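Local coordinates for protein triphenylmethane reductase (Citrobacter sp., PDB 2JL1) that binds NADP in a Rossmann-type domain and reduces triphenylmethane dyes, probably by hydride transfer from the nicotinamide of the reduced cofactor, at residues F109-I114 / F137-L142; F72-H77 / H119-T124; V85-V90 / I102-Y107. All blocks are in the same frame, centred on the assembly; numbering follows the deposited sequence.

Contact 1. Residues F109-I114 / F137-L142; sequences FAEESI and FLRNAL. With NAP (NADP nicotinamide-adenine-dinucleotide phosphate), chain B.
Glu111 and Arg139 are joined by a salt bridge in which the guanidinium grips the carboxylate end-on with two nitrogens. Arg139 NH1 donates to Glu111 OE1 over 2.7 Å, and Arg139 NH2 donates to Glu111 OE2 over 2.9 Å; both N-H bonds run fairly straight at their acceptors. The side chains cross at about a right angle, and the flat ends are not coplanar, since the carboxylate is turned 45° against the guanidinium. In keeping with this twist, the two bonds differ. Both oxygens stay near the guanidinium plane, but NH1 reaches OE1 on its syn side, whereas NH2 meets OE2 from above the carboxylate plane. Two chain shapes bring the groups together: Arg139 is extended from CG to NE (chi2 -173°), while Glu111 bends at chi2 (91°) to turn its carboxylate back toward the strand. Ala110 N lies obliquely to the guanidinium, 3.8 Å from Arg139 NH1. On helix 117-130, Glu125 forms a second salt bridge with Arg139 NE, so two acids probably balance this buried charge. Two residues beyond Arg139, Ala141 O accepts a 3.1 Å hydrogen bond from the nicotinamide amide N7N of NADP. The salt bridge thus ties the loop after strand 101-107 to strand 135-140, near the carboxyl end of the parallel Rossmann sheet, where the cofactor is bound.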
# COMPACT_ATOMS: atom_id res chain seq x y z
N PHE A 109 -6.68 -4.03 -12.96
CA PHE A 109 -6.40 -5.40 -12.56
C PHE A 109 -5.07 -5.56 -11.82
O PHE A 109 -4.40 -6.59 -11.95
CB PHE A 109 -6.52 -6.34 -13.76
CG PHE A 109 -7.85 -6.22 -14.46
CD1 PHE A 109 -9.03 -6.62 -13.83
CD2 PHE A 109 -7.92 -5.67 -15.72
CE1 PHE A 109 -10.26 -6.49 -14.48
CE2 PHE A 109 -9.14 -5.54 -16.38
CZ PHE A 109 -10.32 -5.96 -15.75
N ALA A 110 -4.72 -4.54 -11.02
CA ALA A 110 -3.39 -4.51 -10.38
C ALA A 110 -3.10 -5.77 -9.55
O ALA A 110 -1.96 -6.28 -9.54
CB ALA A 110 -3.25 -3.24 -9.52
N GLU A 111 -4.12 -6.30 -8.88
CA GLU A 111 -3.93 -7.49 -8.02
C GLU A 111 -3.43 -8.72 -8.78
O GLU A 111 -2.78 -9.60 -8.21
CB GLU A 111 -5.23 -7.86 -7.33
CG GLU A 111 -5.72 -6.84 -6.32
CD GLU A 111 -6.66 -5.80 -6.93
OE1 GLU A 111 -6.79 -5.70 -8.17
OE2 GLU A 111 -7.27 -5.07 -6.12
N GLU A 112 -3.71 -8.77 -10.08
CA GLU A 112 -3.32 -9.90 -10.93
C GLU A 112 -2.09 -9.63 -11.75
O GLU A 112 -1.63 -10.49 -12.53
CB GLU A 112 -4.48 -10.28 -11.85
CG GLU A 112 -5.58 -11.00 -11.10
CD GLU A 112 -6.57 -10.06 -10.44
OE1 GLU A 112 -6.85 -8.97 -11.00
OE2 GLU A 112 -7.08 -10.41 -9.36
N SER A 113 -1.55 -8.43 -11.59
CA SER A 113 -0.46 -7.97 -12.42
C SER A 113 0.87 -8.63 -12.06
O SER A 113 1.10 -9.01 -10.93
CB SER A 113 -0.34 -6.45 -12.33
OG SER A 113 0.79 -6.02 -13.07
N ILE A 114 1.73 -8.77 -13.07
CA ILE A 114 3.05 -9.30 -12.90
C ILE A 114 4.15 -8.27 -13.14
O ILE A 114 5.32 -8.62 -13.20
CB ILE A 114 3.27 -10.59 -13.79
CG1 ILE A 114 3.43 -10.21 -15.28
CG2 ILE A 114 2.15 -11.63 -13.57
CD1 ILE A 114 3.76 -11.41 -16.21
N PHE A 137 -11.07 5.26 -7.74
CA PHE A 137 -9.85 4.67 -8.27
C PHE A 137 -10.08 4.43 -9.76
O PHE A 137 -10.90 3.60 -10.16
CB PHE A 137 -9.48 3.40 -7.51
CG PHE A 137 -9.13 3.64 -6.07
CD1 PHE A 137 -9.40 2.68 -5.11
CD2 PHE A 137 -8.54 4.84 -5.67
CE1 PHE A 137 -9.06 2.88 -3.78
CE2 PHE A 137 -8.23 5.06 -4.32
CZ PHE A 137 -8.50 4.07 -3.38
N LEU A 138 -9.41 5.25 -10.55
CA LEU A 138 -9.49 5.23 -11.99
C LEU A 138 -8.35 4.32 -12.41
O LEU A 138 -7.20 4.76 -12.59
CB LEU A 138 -9.28 6.66 -12.53
CG LEU A 138 -10.32 7.72 -12.12
CD1 LEU A 138 -9.82 9.17 -12.38
CD2 LEU A 138 -11.66 7.47 -12.82
N ARG A 139 -8.63 3.03 -12.52
CA ARG A 139 -7.56 2.06 -12.75
C ARG A 139 -7.30 1.95 -14.24
O ARG A 139 -8.00 1.23 -14.95
CB ARG A 139 -7.93 0.70 -12.16
CG ARG A 139 -7.96 0.66 -10.64
CD ARG A 139 -8.15 -0.76 -10.20
NE ARG A 139 -7.68 -0.99 -8.83
CZ ARG A 139 -7.50 -2.20 -8.31
NH1 ARG A 139 -7.77 -3.29 -9.05
NH2 ARG A 139 -7.05 -2.36 -7.07
N ASN A 140 -6.31 2.69 -14.73
CA ASN A 140 -6.10 2.83 -16.17
C ASN A 140 -5.42 1.62 -16.77
O ASN A 140 -4.56 1.02 -16.14
CB ASN A 140 -5.30 4.10 -16.49
CG ASN A 140 -6.09 5.38 -16.26
OD1 ASN A 140 -7.32 5.35 -16.12
ND2 ASN A 140 -5.39 6.49 -16.17
N ALA A 141 -5.79 1.29 -18.01
CA ALA A 141 -5.03 0.37 -18.85
C ALA A 141 -3.69 0.99 -19.27
O ALA A 141 -3.48 2.21 -19.16
CB ALA A 141 -5.84 0.05 -20.12
N LEU A 142 -2.79 0.15 -19.77
CA LEU A 142 -1.67 0.64 -20.55
C LEU A 142 -2.18 1.57 -21.66
O LEU A 142 -3.27 1.37 -22.18
CB LEU A 142 -0.90 -0.52 -21.16
CG LEU A 142 -0.32 -1.56 -20.19
CD1 LEU A 142 0.26 -2.74 -21.01
CD2 LEU A 142 0.77 -0.89 -19.30
PA NAP B . 4.01 12.19 -18.31
O1A NAP B . 5.39 11.62 -18.31
O2A NAP B . 3.65 12.96 -19.52
O5B NAP B . 3.76 13.10 -17.02
C5B NAP B . 4.26 12.80 -15.73
C4B NAP B . 3.92 14.02 -14.90
O4B NAP B . 4.37 13.87 -13.56
C3B NAP B . 4.63 15.24 -15.51
O3B NAP B . 3.73 16.31 -15.60
C2B NAP B . 5.69 15.57 -14.50
O2B NAP B . 5.86 16.95 -14.39
C1B NAP B . 5.07 15.05 -13.22
N9A NAP B . 6.11 14.88 -12.20
C8A NAP B . 7.28 14.19 -12.29
N7A NAP B . 7.93 14.31 -11.11
C5A NAP B . 7.19 15.09 -10.28
C6A NAP B . 7.39 15.54 -8.98
N6A NAP B . 8.48 15.21 -8.29
N1A NAP B . 6.43 16.33 -8.39
C2A NAP B . 5.30 16.69 -9.09
N3A NAP B . 5.10 16.24 -10.38
C4A NAP B . 6.05 15.46 -10.96
O3 NAP B . 2.98 10.95 -18.10
PN NAP B . 1.55 10.66 -18.77
O1N NAP B . 0.76 11.89 -18.63
O2N NAP B . 1.75 10.06 -20.12
O5D NAP B . 0.91 9.56 -17.73
C5D NAP B . 0.58 9.95 -16.40
C4D NAP B . 1.01 8.95 -15.32
O4D NAP B . 0.52 7.66 -15.65
C3D NAP B . 2.53 8.81 -15.22
O3D NAP B . 3.13 9.66 -14.28
C2D NAP B . 2.75 7.35 -14.86
O2D NAP B . 2.77 7.09 -13.47
C1D NAP B . 1.51 6.68 -15.42
N1N NAP B . 1.90 5.94 -16.63
C2N NAP B . 0.99 5.07 -17.14
C3N NAP B . 1.30 4.32 -18.24
C7N NAP B . 0.34 3.35 -18.78
O7N NAP B . 0.70 2.72 -20.00
N7N NAP B . -0.77 3.12 -18.06
C4N NAP B . 2.52 4.53 -18.91
C5N NAP B . 3.39 5.49 -18.45
C6N NAP B . 3.09 6.16 -17.26
P2B NAP B . 7.00 17.74 -15.21
O1X NAP B . 6.34 18.32 -16.45
O2X NAP B . 8.15 16.83 -15.63
O3X NAP B . 7.49 18.82 -14.27

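Contact 2. Residues F72-H77 / H119-T124; sequences FISGPH and HVHLAT. With NAP (NADP nicotinamide-adenine-dinucleotide phosphate), chain B.
Phe72, at the end of strand 69-72, is the first residue to reach helix 117-130: its CE2 lies 3.7 Å from Thr124 CG2, the methyl approaching the ring obliquely. With CG anti to the backbone N (chi1 172°), the Phe72 ring projects against the side chain coming from the helix. Thr124 turns its hydroxyl the other way, and OG1 donates to Val120 O over 2.8 Å; the backbone N of Thr124 meets the same oxygen from the opposite face of its carbonyl plane. Ile73 takes the cofactor side, resting CG2 on the nicotinamide ribose, 3.6 Å from C5D of NADP. Here the chain leaves the fourth strand of the sheet in sequence order, and the loop after it holds the cofactor ribose, as in Rossmann-type dehydrogenases and reductases. Ser74 faces both partners. Its OG sits at the edge of the His121 imidazole, 3.5 Å from CE1, while ND1 of that ring is hydrogen-bonded to Tyr104 OH; Ser74 OG is also 2.9 Å from ribose O2D. The backbone O of Ser74 accepts from ribose O3D at 2.5 Å. Gly75 O takes the other ribose hydroxyl, O2D, in a very short bond of the same length. Pro76 packs CG and CD against C8A of the adenine, and His77 sets the edge of its ring, at NE2, 3.4 Å from C6N of the nicotinamide.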
# COMPACT_ATOMS: atom_id res chain seq x y z
N PHE A 72 -5.37 13.03 -8.48
CA PHE A 72 -4.02 12.67 -8.16
C PHE A 72 -3.56 11.77 -9.32
O PHE A 72 -3.99 10.63 -9.44
CB PHE A 72 -4.04 11.95 -6.81
CG PHE A 72 -2.73 11.32 -6.39
CD1 PHE A 72 -1.55 11.57 -7.10
CD2 PHE A 72 -2.68 10.50 -5.27
CE1 PHE A 72 -0.34 10.97 -6.72
CE2 PHE A 72 -1.47 9.93 -4.87
CZ PHE A 72 -0.30 10.16 -5.63
N ILE A 73 -2.75 12.31 -10.23
CA ILE A 73 -2.20 11.53 -11.34
C ILE A 73 -0.87 11.00 -10.86
O ILE A 73 -0.07 11.76 -10.34
CB ILE A 73 -2.05 12.39 -12.63
CG1 ILE A 73 -3.43 12.84 -13.15
CG2 ILE A 73 -1.17 11.64 -13.70
CD1 ILE A 73 -3.37 13.70 -14.41
N SER A 74 -0.62 9.69 -11.03
CA SER A 74 0.57 9.06 -10.47
C SER A 74 1.86 9.66 -11.04
O SER A 74 1.87 10.17 -12.16
CB SER A 74 0.55 7.53 -10.67
OG SER A 74 0.21 7.18 -12.01
N GLY A 75 2.94 9.61 -10.27
CA GLY A 75 4.22 10.14 -10.74
C GLY A 75 4.86 9.27 -11.80
O GLY A 75 4.43 8.14 -12.00
N PRO A 76 5.87 9.81 -12.53
CA PRO A 76 6.67 9.03 -13.48
C PRO A 76 7.37 7.93 -12.71
O PRO A 76 7.70 8.11 -11.55
CB PRO A 76 7.70 10.04 -13.99
CG PRO A 76 7.04 11.38 -13.80
CD PRO A 76 6.30 11.22 -12.49
N HIS A 77 7.61 6.79 -13.33
CA HIS A 77 7.92 5.65 -12.47
C HIS A 77 9.25 4.97 -12.70
O HIS A 77 9.32 3.76 -12.97
CB HIS A 77 6.76 4.66 -12.47
CG HIS A 77 6.27 4.28 -13.82
ND1 HIS A 77 6.91 3.34 -14.60
CD2 HIS A 77 5.20 4.70 -14.54
CE1 HIS A 77 6.24 3.19 -15.74
NE2 HIS A 77 5.21 4.02 -15.73
N HIS A 119 2.43 -2.82 -7.75
CA HIS A 119 2.56 -2.76 -6.30
C HIS A 119 2.47 -1.33 -5.77
O HIS A 119 1.92 -1.10 -4.68
CB HIS A 119 3.84 -3.49 -5.86
CG HIS A 119 3.76 -4.96 -6.07
ND1 HIS A 119 4.86 -5.75 -6.32
CD2 HIS A 119 2.69 -5.78 -6.12
CE1 HIS A 119 4.47 -7.00 -6.46
NE2 HIS A 119 3.16 -7.05 -6.36
N VAL A 120 3.03 -0.39 -6.53
CA VAL A 120 2.99 1.02 -6.18
C VAL A 120 1.55 1.50 -6.17
O VAL A 120 1.14 2.24 -5.27
CB VAL A 120 3.75 1.89 -7.21
CG1 VAL A 120 3.53 3.39 -6.91
CG2 VAL A 120 5.25 1.59 -7.22
N HIS A 121 0.79 1.11 -7.20
CA HIS A 121 -0.59 1.56 -7.33
C HIS A 121 -1.46 1.01 -6.21
O HIS A 121 -2.30 1.73 -5.64
CB HIS A 121 -1.14 1.23 -8.72
CG HIS A 121 -0.52 2.06 -9.80
ND1 HIS A 121 -0.56 3.44 -9.78
CD2 HIS A 121 0.21 1.72 -10.89
CE1 HIS A 121 0.11 3.91 -10.83
NE2 HIS A 121 0.57 2.88 -11.52
N LEU A 122 -1.24 -0.25 -5.87
CA LEU A 122 -2.02 -0.88 -4.77
C LEU A 122 -1.66 -0.26 -3.40
O LEU A 122 -2.54 0.01 -2.57
CB LEU A 122 -1.83 -2.39 -4.76
CG LEU A 122 -2.57 -3.15 -5.88
CD1 LEU A 122 -1.87 -4.49 -6.21
CD2 LEU A 122 -4.03 -3.38 -5.49
N ALA A 123 -0.36 0.01 -3.18
CA ALA A 123 0.09 0.68 -1.95
C ALA A 123 -0.56 2.05 -1.84
O ALA A 123 -1.00 2.47 -0.75
CB ALA A 123 1.64 0.79 -1.93
N THR A 124 -0.65 2.76 -2.97
CA THR A 124 -1.21 4.11 -3.02
C THR A 124 -2.72 4.10 -2.78
O THR A 124 -3.25 4.93 -2.02
CB THR A 124 -0.85 4.82 -4.35
OG1 THR A 124 0.58 4.84 -4.47
CG2 THR A 124 -1.41 6.26 -4.37
PA NAP B . 4.01 12.19 -18.31
O1A NAP B . 5.39 11.62 -18.31
O2A NAP B . 3.65 12.96 -19.52
O5B NAP B . 3.76 13.10 -17.02
C5B NAP B . 4.26 12.80 -15.73
C4B NAP B . 3.92 14.02 -14.90
O4B NAP B . 4.37 13.87 -13.56
C3B NAP B . 4.63 15.24 -15.51
O3B NAP B . 3.73 16.31 -15.60
C2B NAP B . 5.69 15.57 -14.50
O2B NAP B . 5.86 16.95 -14.39
C1B NAP B . 5.07 15.05 -13.22
N9A NAP B . 6.11 14.88 -12.20
C8A NAP B . 7.28 14.19 -12.29
N7A NAP B . 7.93 14.31 -11.11
C5A NAP B . 7.19 15.09 -10.28
C6A NAP B . 7.39 15.54 -8.98
N6A NAP B . 8.48 15.21 -8.29
N1A NAP B . 6.43 16.33 -8.39
C2A NAP B . 5.30 16.69 -9.09
N3A NAP B . 5.10 16.24 -10.38
C4A NAP B . 6.05 15.46 -10.96
O3 NAP B . 2.98 10.95 -18.10
PN NAP B . 1.55 10.66 -18.77
O1N NAP B . 0.76 11.89 -18.63
O2N NAP B . 1.75 10.06 -20.12
O5D NAP B . 0.91 9.56 -17.73
C5D NAP B . 0.58 9.95 -16.40
C4D NAP B . 1.01 8.95 -15.32
O4D NAP B . 0.52 7.66 -15.65
C3D NAP B . 2.53 8.81 -15.22
O3D NAP B . 3.13 9.66 -14.28
C2D NAP B . 2.75 7.35 -14.86
O2D NAP B . 2.77 7.09 -13.47
C1D NAP B . 1.51 6.68 -15.42
N1N NAP B . 1.90 5.94 -16.63
C2N NAP B . 0.99 5.07 -17.14
C3N NAP B . 1.30 4.32 -18.24
C7N NAP B . 0.34 3.35 -18.78
O7N NAP B . 0.70 2.72 -20.00
N7N NAP B . -0.77 3.12 -18.06
C4N NAP B . 2.52 4.53 -18.91
C5N NAP B . 3.39 5.49 -18.45
C6N NAP B . 3.09 6.16 -17.26
P2B NAP B . 7.00 17.74 -15.21
O1X NAP B . 6.34 18.32 -16.45
O2X NAP B . 8.15 16.83 -15.63
O3X NAP B . 7.49 18.82 -14.27

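Contact 3. Residues V85-V90 / I102-Y107; sequences VQHANV and IAYTGY
His87 and Tyr104 mark the closest approach of the two backbones, with their CA atoms 10.3 Å apart, a spacing that leaves the junction of helix and strand to side chains. Segment 85-90 is helical throughout and segment 102-107 is strand throughout. They belong to helix 80-96 and strand 101-107, the last two elements of a beta-alpha-beta unit that starts with strand 69-72 in the Rossmann-type sheet. The interface is small, burying 92 Å² in all, and one residue from each segment makes the contact. Both point their CB toward the other segment. His87 has CG beside its backbone N and anti to the carbonyl carbon (chi1 -75°), which carries the imidazole out from the helix. The phenol of Tyr104 reaches toward helix 80-96 and runs across the line of the histidine side chain at about a right angle. The ring centroids of His87 and Tyr104 are 5.7 Å apart and the planes stand at 80°. At the point of meeting, the phenol oxygen lies near the imidazole plane, and His87 CE1 lies near the tyrosine plane. Helix 117-130 supplies a hydrogen-bonding partner to each polar end, Thr124 OG1 to His87 ND1 and His121 ND1 to Tyr104 OH. The other imidazole nitrogen of His87, NE2, is hydrogen-bonded to the backbone N of Gly75; as an amide N can only donate, NE2 is the acceptor. His87 is thus a second-shell residue, consistent with a role in holding the cofactor-binding loop in place. The phenol oxygen of Tyr104 comes within 3.2 Å of CE1 of His87.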
# COMPACT_ATOMS: atom_id res chain seq x y z
N VAL A 85 7.02 6.67 -1.53
CA VAL A 85 7.26 7.84 -0.66
C VAL A 85 6.58 9.09 -1.22
O VAL A 85 5.91 9.80 -0.49
CB VAL A 85 8.79 8.15 -0.42
CG1 VAL A 85 8.96 9.32 0.54
CG2 VAL A 85 9.49 6.94 0.15
N GLN A 86 6.76 9.35 -2.51
CA GLN A 86 6.16 10.55 -3.13
C GLN A 86 4.64 10.50 -3.02
O GLN A 86 3.99 11.46 -2.60
CB GLN A 86 6.58 10.67 -4.59
CG GLN A 86 8.05 11.06 -4.77
CD GLN A 86 8.46 11.10 -6.22
OE1 GLN A 86 7.77 10.56 -7.09
NE2 GLN A 86 9.58 11.75 -6.50
N HIS A 87 4.08 9.35 -3.39
CA HIS A 87 2.64 9.14 -3.32
C HIS A 87 2.15 9.24 -1.88
O HIS A 87 1.10 9.81 -1.64
CB HIS A 87 2.26 7.78 -3.93
CG HIS A 87 2.30 7.76 -5.43
ND1 HIS A 87 1.64 6.80 -6.17
CD2 HIS A 87 2.90 8.57 -6.33
CE1 HIS A 87 1.83 7.03 -7.46
NE2 HIS A 87 2.59 8.10 -7.58
N ALA A 88 2.90 8.71 -0.92
CA ALA A 88 2.48 8.82 0.48
C ALA A 88 2.43 10.28 0.94
O ALA A 88 1.52 10.66 1.67
CB ALA A 88 3.36 7.99 1.40
N ASN A 89 3.41 11.08 0.51
CA ASN A 89 3.41 12.53 0.78
C ASN A 89 2.19 13.21 0.18
O ASN A 89 1.60 14.09 0.82
CB ASN A 89 4.65 13.22 0.18
CG ASN A 89 5.94 12.87 0.88
OD1 ASN A 89 5.97 12.46 2.05
ND2 ASN A 89 7.05 13.06 0.15
N VAL A 90 1.81 12.83 -1.05
CA VAL A 90 0.63 13.42 -1.70
C VAL A 90 -0.64 13.16 -0.88
O VAL A 90 -1.40 14.09 -0.58
CB VAL A 90 0.45 12.91 -3.15
CG1 VAL A 90 -0.88 13.35 -3.72
CG2 VAL A 90 1.59 13.43 -4.03
N ILE A 102 -11.08 12.50 -3.59
CA ILE A 102 -9.84 12.20 -4.29
C ILE A 102 -10.03 11.12 -5.38
O ILE A 102 -10.50 10.02 -5.09
CB ILE A 102 -8.72 11.82 -3.30
CG1 ILE A 102 -7.40 11.57 -4.02
CG2 ILE A 102 -9.10 10.59 -2.47
CD1 ILE A 102 -6.19 12.02 -3.19
N ALA A 103 -9.65 11.44 -6.61
CA ALA A 103 -9.54 10.45 -7.70
C ALA A 103 -8.06 10.17 -7.94
O ALA A 103 -7.26 11.11 -7.97
CB ALA A 103 -10.17 10.97 -8.99
N TYR A 104 -7.72 8.89 -8.16
CA TYR A 104 -6.34 8.46 -8.33
C TYR A 104 -6.20 7.57 -9.59
O TYR A 104 -6.96 6.62 -9.78
CB TYR A 104 -5.85 7.70 -7.08
CG TYR A 104 -4.48 7.07 -7.28
CD1 TYR A 104 -3.34 7.86 -7.50
CD2 TYR A 104 -4.34 5.69 -7.32
CE1 TYR A 104 -2.09 7.28 -7.73
CE2 TYR A 104 -3.08 5.10 -7.55
CZ TYR A 104 -1.98 5.90 -7.76
OH TYR A 104 -0.77 5.32 -8.00
N THR A 105 -5.23 7.89 -10.45
CA THR A 105 -4.95 7.11 -11.65
C THR A 105 -4.08 5.91 -11.28
O THR A 105 -2.83 6.02 -11.18
CB THR A 105 -4.22 7.94 -12.75
OG1 THR A 105 -3.00 8.45 -12.23
CG2 THR A 105 -5.12 9.10 -13.22
N GLY A 106 -4.74 4.77 -11.12
CA GLY A 106 -4.10 3.51 -10.73
C GLY A 106 -3.87 2.66 -11.96
O GLY A 106 -3.62 3.19 -13.05
N TYR A 107 -3.92 1.36 -11.79
CA TYR A 107 -3.57 0.43 -12.87
C TYR A 107 -4.59 -0.69 -12.81
O TYR A 107 -4.84 -1.25 -11.74
CB TYR A 107 -2.13 -0.04 -12.69
CG TYR A 107 -1.62 -1.01 -13.73
CD1 TYR A 107 -1.61 -0.67 -15.09
CD2 TYR A 107 -1.13 -2.26 -13.35
CE1 TYR A 107 -1.14 -1.56 -16.07
CE2 TYR A 107 -0.65 -3.18 -14.33
CZ TYR A 107 -0.66 -2.81 -15.69
OH TYR A 107 -0.20 -3.68 -16.67

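Overall arrangement
Followed from the N terminus, the chain opens contact 2 at 72-77, after strand 69-72, and then runs through helix 80-96, where contact 3 opens at 85-90. Contact 3 closes first, at 102-107, so its short loop lies wholly within the longer one that ends when contact 2 closes at 119-124. Contact 1 opens at 109-114, after contact 3 is complete but before contact 2 closes, and shuts at 137-142; contacts 1 and 2 therefore cross. Strands 101-107 and 135-140 are sheet neighbours, linking contacts 1 and 3, and helix 117-130 lies between the segments of contact 1. Contacts 1 and 2 both touch NADP, contact 1 at the nicotinamide amide and contact 2 at the nicotinamide, its ribose and the adenine.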